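Two-component system sensor histidine kinase (Bacteroides thetaiotaomicron, PDB 3OTT) is probably a membrane-bound sensor kinase and transcription regulator, its extracellular beta-propeller and beta-sandwich region apparently sensing saccharides. Local coordinates at residues W433-D445 with E460-I474. Residues are numbered along the deposited sequence; the frame is centred on the assembly and turned at random.
Sequences WISTCLGGIFVVD and EQNYSVHNGLSGMFI
N462 reaches over the face of the neighbouring strand, so that its ND2 sits 3.5 Å above the plane of the F442 ring, over the centre, with amide and ring planes 45° apart. CG anti to the backbone N (chi1 171°) carries the amide there, and ND2 donates to G439 O at 2.9 Å, almost in line with that carbonyl. Asparagine suits the place because its short amide can put one N-H on G439 O while ND2 rests over the ring. A leucine here would probably leave G439 O without this donor and the turn less firmly fixed. On the other face of the sheet, beta-branched I441 meets Y463 CB to CB at 4.1 Å, and V443 packs alongside Q461. Branching lets V443 spread its methyls: CG2 lies over the W433 ring and meets the edge of the Y463 ring, whose flat plane runs nearly parallel to the indole (17°) but slid well aside. Strands 441-445 and 457-463 are the third and fourth, outer strands of a four-stranded antiparallel beta-propeller blade, and the chain from Y463 to I474 crosses to strand 474-479, the first of the next. I474 CD1 lies 3.7 Å from G440 CA; any CB on G440 would run into Y463 O, hence glycine. M472, flexible enough to fold back, brings CE against G439 and G440, while its carbonyl accepts from G440 N. E460 is long enough for OE1 to take D445 N from above the carboxylate plane, 3.0 Å away, with OE2 hydrogen-bonded to Y457 OH.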
# COMPACT_ATOMS: atom_id res chain seq x y z
N TRP B 433 -6.84 -37.37 -10.61
CA TRP B 433 -8.23 -37.53 -10.12
C TRP B 433 -8.68 -36.10 -9.78
O TRP B 433 -7.98 -35.40 -9.03
CB TRP B 433 -8.25 -38.43 -8.87
CG TRP B 433 -8.13 -39.91 -9.22
CD1 TRP B 433 -7.02 -40.57 -9.73
CD2 TRP B 433 -9.16 -40.90 -9.09
NE1 TRP B 433 -7.31 -41.90 -9.90
CE2 TRP B 433 -8.62 -42.12 -9.53
CE3 TRP B 433 -10.48 -40.86 -8.60
CZ2 TRP B 433 -9.37 -43.31 -9.55
CZ3 TRP B 433 -11.24 -42.06 -8.61
CH2 TRP B 433 -10.68 -43.26 -9.08
N ILE B 434 -9.80 -35.67 -10.37
CA ILE B 434 -10.23 -34.27 -10.26
C ILE B 434 -11.66 -34.21 -9.76
O ILE B 434 -12.56 -34.78 -10.36
CB ILE B 434 -10.13 -33.57 -11.62
CG1 ILE B 434 -8.70 -33.62 -12.13
CG2 ILE B 434 -10.64 -32.12 -11.56
CD1 ILE B 434 -8.61 -33.58 -13.66
N SER B 435 -11.86 -33.58 -8.61
CA SER B 435 -13.19 -33.47 -8.10
C SER B 435 -13.76 -32.10 -8.48
O SER B 435 -13.06 -31.10 -8.40
CB SER B 435 -13.24 -33.71 -6.58
OG SER B 435 -12.88 -32.56 -5.83
N THR B 436 -15.03 -32.09 -8.82
CA THR B 436 -15.71 -30.92 -9.32
C THR B 436 -17.03 -30.58 -8.53
O THR B 436 -17.60 -31.41 -7.84
CB THR B 436 -16.01 -31.27 -10.79
OG1 THR B 436 -14.77 -31.17 -11.53
CG2 THR B 436 -16.93 -30.37 -11.38
N CYS B 437 -17.53 -29.36 -8.67
CA CYS B 437 -18.90 -29.08 -8.36
C CYS B 437 -19.66 -29.28 -9.69
O CYS B 437 -19.19 -28.83 -10.76
CB CYS B 437 -19.03 -27.64 -7.85
SG CYS B 437 -20.72 -26.96 -7.67
N LEU B 438 -20.76 -30.01 -9.67
CA LEU B 438 -21.62 -30.22 -10.87
C LEU B 438 -21.18 -31.28 -11.88
O LEU B 438 -22.02 -31.84 -12.58
CB LEU B 438 -21.96 -28.93 -11.63
CG LEU B 438 -22.89 -27.85 -11.05
CD1 LEU B 438 -22.90 -26.70 -12.10
CD2 LEU B 438 -24.32 -28.34 -10.78
N GLY B 439 -19.88 -31.59 -11.97
CA GLY B 439 -19.46 -32.63 -12.90
C GLY B 439 -18.97 -33.93 -12.26
O GLY B 439 -18.35 -34.75 -12.92
N GLY B 440 -19.24 -34.15 -10.99
CA GLY B 440 -18.68 -35.35 -10.37
C GLY B 440 -17.16 -35.40 -10.32
O GLY B 440 -16.51 -34.38 -10.09
N ILE B 441 -16.60 -36.61 -10.46
CA ILE B 441 -15.14 -36.81 -10.48
C ILE B 441 -14.62 -37.25 -11.88
O ILE B 441 -15.21 -38.09 -12.57
CB ILE B 441 -14.71 -37.88 -9.43
CG1 ILE B 441 -15.09 -37.45 -7.99
CG2 ILE B 441 -13.20 -38.21 -9.53
CD1 ILE B 441 -15.29 -38.69 -7.02
N PHE B 442 -13.53 -36.66 -12.29
CA PHE B 442 -12.90 -37.02 -13.57
C PHE B 442 -11.56 -37.70 -13.27
O PHE B 442 -10.81 -37.26 -12.35
CB PHE B 442 -12.61 -35.75 -14.40
CG PHE B 442 -13.85 -34.98 -14.77
CD1 PHE B 442 -14.45 -34.08 -13.88
CD2 PHE B 442 -14.41 -35.13 -16.03
CE1 PHE B 442 -15.64 -33.35 -14.26
CE2 PHE B 442 -15.60 -34.44 -16.39
CZ PHE B 442 -16.19 -33.55 -15.51
N VAL B 443 -11.27 -38.75 -14.03
CA VAL B 443 -10.01 -39.45 -13.95
C VAL B 443 -9.36 -39.34 -15.32
O VAL B 443 -9.96 -39.80 -16.30
CB VAL B 443 -10.19 -40.90 -13.58
CG1 VAL B 443 -8.84 -41.58 -13.50
CG2 VAL B 443 -10.99 -41.04 -12.24
N VAL B 444 -8.21 -38.66 -15.38
CA VAL B 444 -7.56 -38.26 -16.63
C VAL B 444 -6.11 -38.76 -16.71
O VAL B 444 -5.35 -38.73 -15.72
CB VAL B 444 -7.53 -36.72 -16.72
CG1 VAL B 444 -6.53 -36.22 -17.77
CG2 VAL B 444 -8.95 -36.12 -17.02
N ASP B 445 -5.72 -39.23 -17.88
CA ASP B 445 -4.36 -39.63 -18.09
C ASP B 445 -3.41 -38.40 -18.06
O ASP B 445 -3.47 -37.55 -18.93
CB ASP B 445 -4.23 -40.42 -19.39
CG ASP B 445 -2.78 -40.97 -19.60
OD1 ASP B 445 -1.82 -40.17 -19.67
OD2 ASP B 445 -2.62 -42.21 -19.70
N GLU B 460 -10.74 -39.93 -19.66
CA GLU B 460 -10.88 -41.38 -19.80
C GLU B 460 -12.10 -41.91 -18.99
O GLU B 460 -12.80 -42.80 -19.43
CB GLU B 460 -9.57 -42.10 -19.36
CG GLU B 460 -8.40 -42.07 -20.40
CD GLU B 460 -7.70 -40.70 -20.58
OE1 GLU B 460 -7.91 -39.73 -19.83
OE2 GLU B 460 -6.93 -40.55 -21.54
N GLN B 461 -12.32 -41.35 -17.80
CA GLN B 461 -13.35 -41.86 -16.90
C GLN B 461 -14.01 -40.71 -16.22
O GLN B 461 -13.38 -39.66 -15.97
CB GLN B 461 -12.76 -42.79 -15.80
CG GLN B 461 -12.09 -44.11 -16.30
CD GLN B 461 -11.60 -45.07 -15.14
OE1 GLN B 461 -11.12 -44.63 -14.10
NE2 GLN B 461 -11.73 -46.38 -15.36
N ASN B 462 -15.25 -40.94 -15.80
CA ASN B 462 -16.00 -39.94 -15.00
C ASN B 462 -16.81 -40.71 -14.01
O ASN B 462 -17.32 -41.78 -14.31
CB ASN B 462 -16.80 -38.97 -15.92
CG ASN B 462 -17.79 -38.03 -15.15
OD1 ASN B 462 -19.03 -38.21 -15.22
ND2 ASN B 462 -17.24 -37.01 -14.44
N TYR B 463 -16.85 -40.25 -12.76
CA TYR B 463 -17.73 -40.86 -11.76
C TYR B 463 -18.86 -39.86 -11.51
O TYR B 463 -18.58 -38.69 -11.26
CB TYR B 463 -16.96 -41.15 -10.45
CG TYR B 463 -16.09 -42.39 -10.51
CD1 TYR B 463 -14.72 -42.31 -10.80
CD2 TYR B 463 -16.64 -43.67 -10.31
CE1 TYR B 463 -13.92 -43.47 -10.87
CE2 TYR B 463 -15.87 -44.80 -10.42
CZ TYR B 463 -14.51 -44.70 -10.69
OH TYR B 463 -13.77 -45.85 -10.74
N SER B 464 -20.12 -40.31 -11.50
CA SER B 464 -21.23 -39.40 -11.27
C SER B 464 -22.44 -40.09 -10.58
O SER B 464 -22.37 -41.28 -10.25
CB SER B 464 -21.69 -38.87 -12.60
OG SER B 464 -22.27 -39.93 -13.32
N VAL B 465 -23.57 -39.37 -10.47
CA VAL B 465 -24.80 -39.96 -9.94
C VAL B 465 -25.27 -41.18 -10.77
O VAL B 465 -25.96 -42.03 -10.22
CB VAL B 465 -25.95 -38.89 -9.73
CG1 VAL B 465 -27.18 -39.51 -9.13
CG2 VAL B 465 -25.54 -37.92 -8.73
N HIS B 466 -24.90 -41.28 -12.05
CA HIS B 466 -25.29 -42.42 -12.90
C HIS B 466 -24.47 -43.72 -12.73
O HIS B 466 -24.95 -44.80 -13.02
CB HIS B 466 -25.33 -42.03 -14.40
CG HIS B 466 -26.23 -40.87 -14.68
ND1 HIS B 466 -25.77 -39.67 -15.19
CD2 HIS B 466 -27.56 -40.70 -14.46
CE1 HIS B 466 -26.78 -38.82 -15.31
NE2 HIS B 466 -27.88 -39.42 -14.86
N ASN B 467 -23.24 -43.61 -12.24
CA ASN B 467 -22.47 -44.84 -12.04
C ASN B 467 -21.95 -45.06 -10.58
O ASN B 467 -20.90 -45.64 -10.37
CB ASN B 467 -21.34 -44.98 -13.12
CG ASN B 467 -20.30 -43.88 -13.00
OD1 ASN B 467 -20.32 -43.11 -12.05
ND2 ASN B 467 -19.38 -43.80 -13.96
N GLY B 468 -22.73 -44.61 -9.58
CA GLY B 468 -22.54 -45.00 -8.18
C GLY B 468 -22.35 -43.85 -7.19
O GLY B 468 -22.57 -44.04 -6.02
N LEU B 469 -21.95 -42.67 -7.63
CA LEU B 469 -21.84 -41.56 -6.64
C LEU B 469 -23.16 -41.15 -6.03
O LEU B 469 -24.21 -41.33 -6.62
CB LEU B 469 -21.18 -40.31 -7.21
CG LEU B 469 -19.71 -40.33 -7.50
CD1 LEU B 469 -19.35 -38.94 -7.91
CD2 LEU B 469 -19.00 -40.75 -6.23
N SER B 470 -23.06 -40.62 -4.82
CA SER B 470 -24.19 -40.14 -4.02
C SER B 470 -24.68 -38.77 -4.40
O SER B 470 -25.69 -38.32 -3.86
CB SER B 470 -23.75 -40.07 -2.54
OG SER B 470 -23.46 -41.40 -2.02
N GLY B 471 -23.96 -38.09 -5.30
CA GLY B 471 -24.21 -36.68 -5.68
C GLY B 471 -23.16 -36.15 -6.65
O GLY B 471 -22.20 -36.85 -6.98
N MET B 472 -23.33 -34.90 -7.09
CA MET B 472 -22.48 -34.34 -8.15
C MET B 472 -21.55 -33.23 -7.64
O MET B 472 -20.61 -32.83 -8.38
CB MET B 472 -23.32 -33.84 -9.33
CG MET B 472 -23.97 -34.99 -10.15
SD MET B 472 -22.73 -36.12 -10.88
CE MET B 472 -22.09 -35.20 -12.23
N PHE B 473 -21.80 -32.78 -6.40
CA PHE B 473 -20.96 -31.78 -5.72
C PHE B 473 -19.97 -32.43 -4.78
O PHE B 473 -20.28 -32.83 -3.63
CB PHE B 473 -21.78 -30.73 -4.98
CG PHE B 473 -23.14 -30.54 -5.58
CD1 PHE B 473 -23.38 -29.47 -6.46
CD2 PHE B 473 -24.16 -31.48 -5.33
CE1 PHE B 473 -24.63 -29.30 -7.05
CE2 PHE B 473 -25.41 -31.33 -5.92
CZ PHE B 473 -25.65 -30.22 -6.78
N ILE B 474 -18.75 -32.47 -5.27
CA ILE B 474 -17.70 -33.19 -4.56
C ILE B 474 -16.65 -32.22 -4.01
O ILE B 474 -16.07 -31.44 -4.76
CB ILE B 474 -17.15 -34.30 -5.43
CG1 ILE B 474 -18.21 -35.41 -5.54
CG2 ILE B 474 -16.06 -35.03 -4.71
CD1 ILE B 474 -19.05 -35.41 -6.64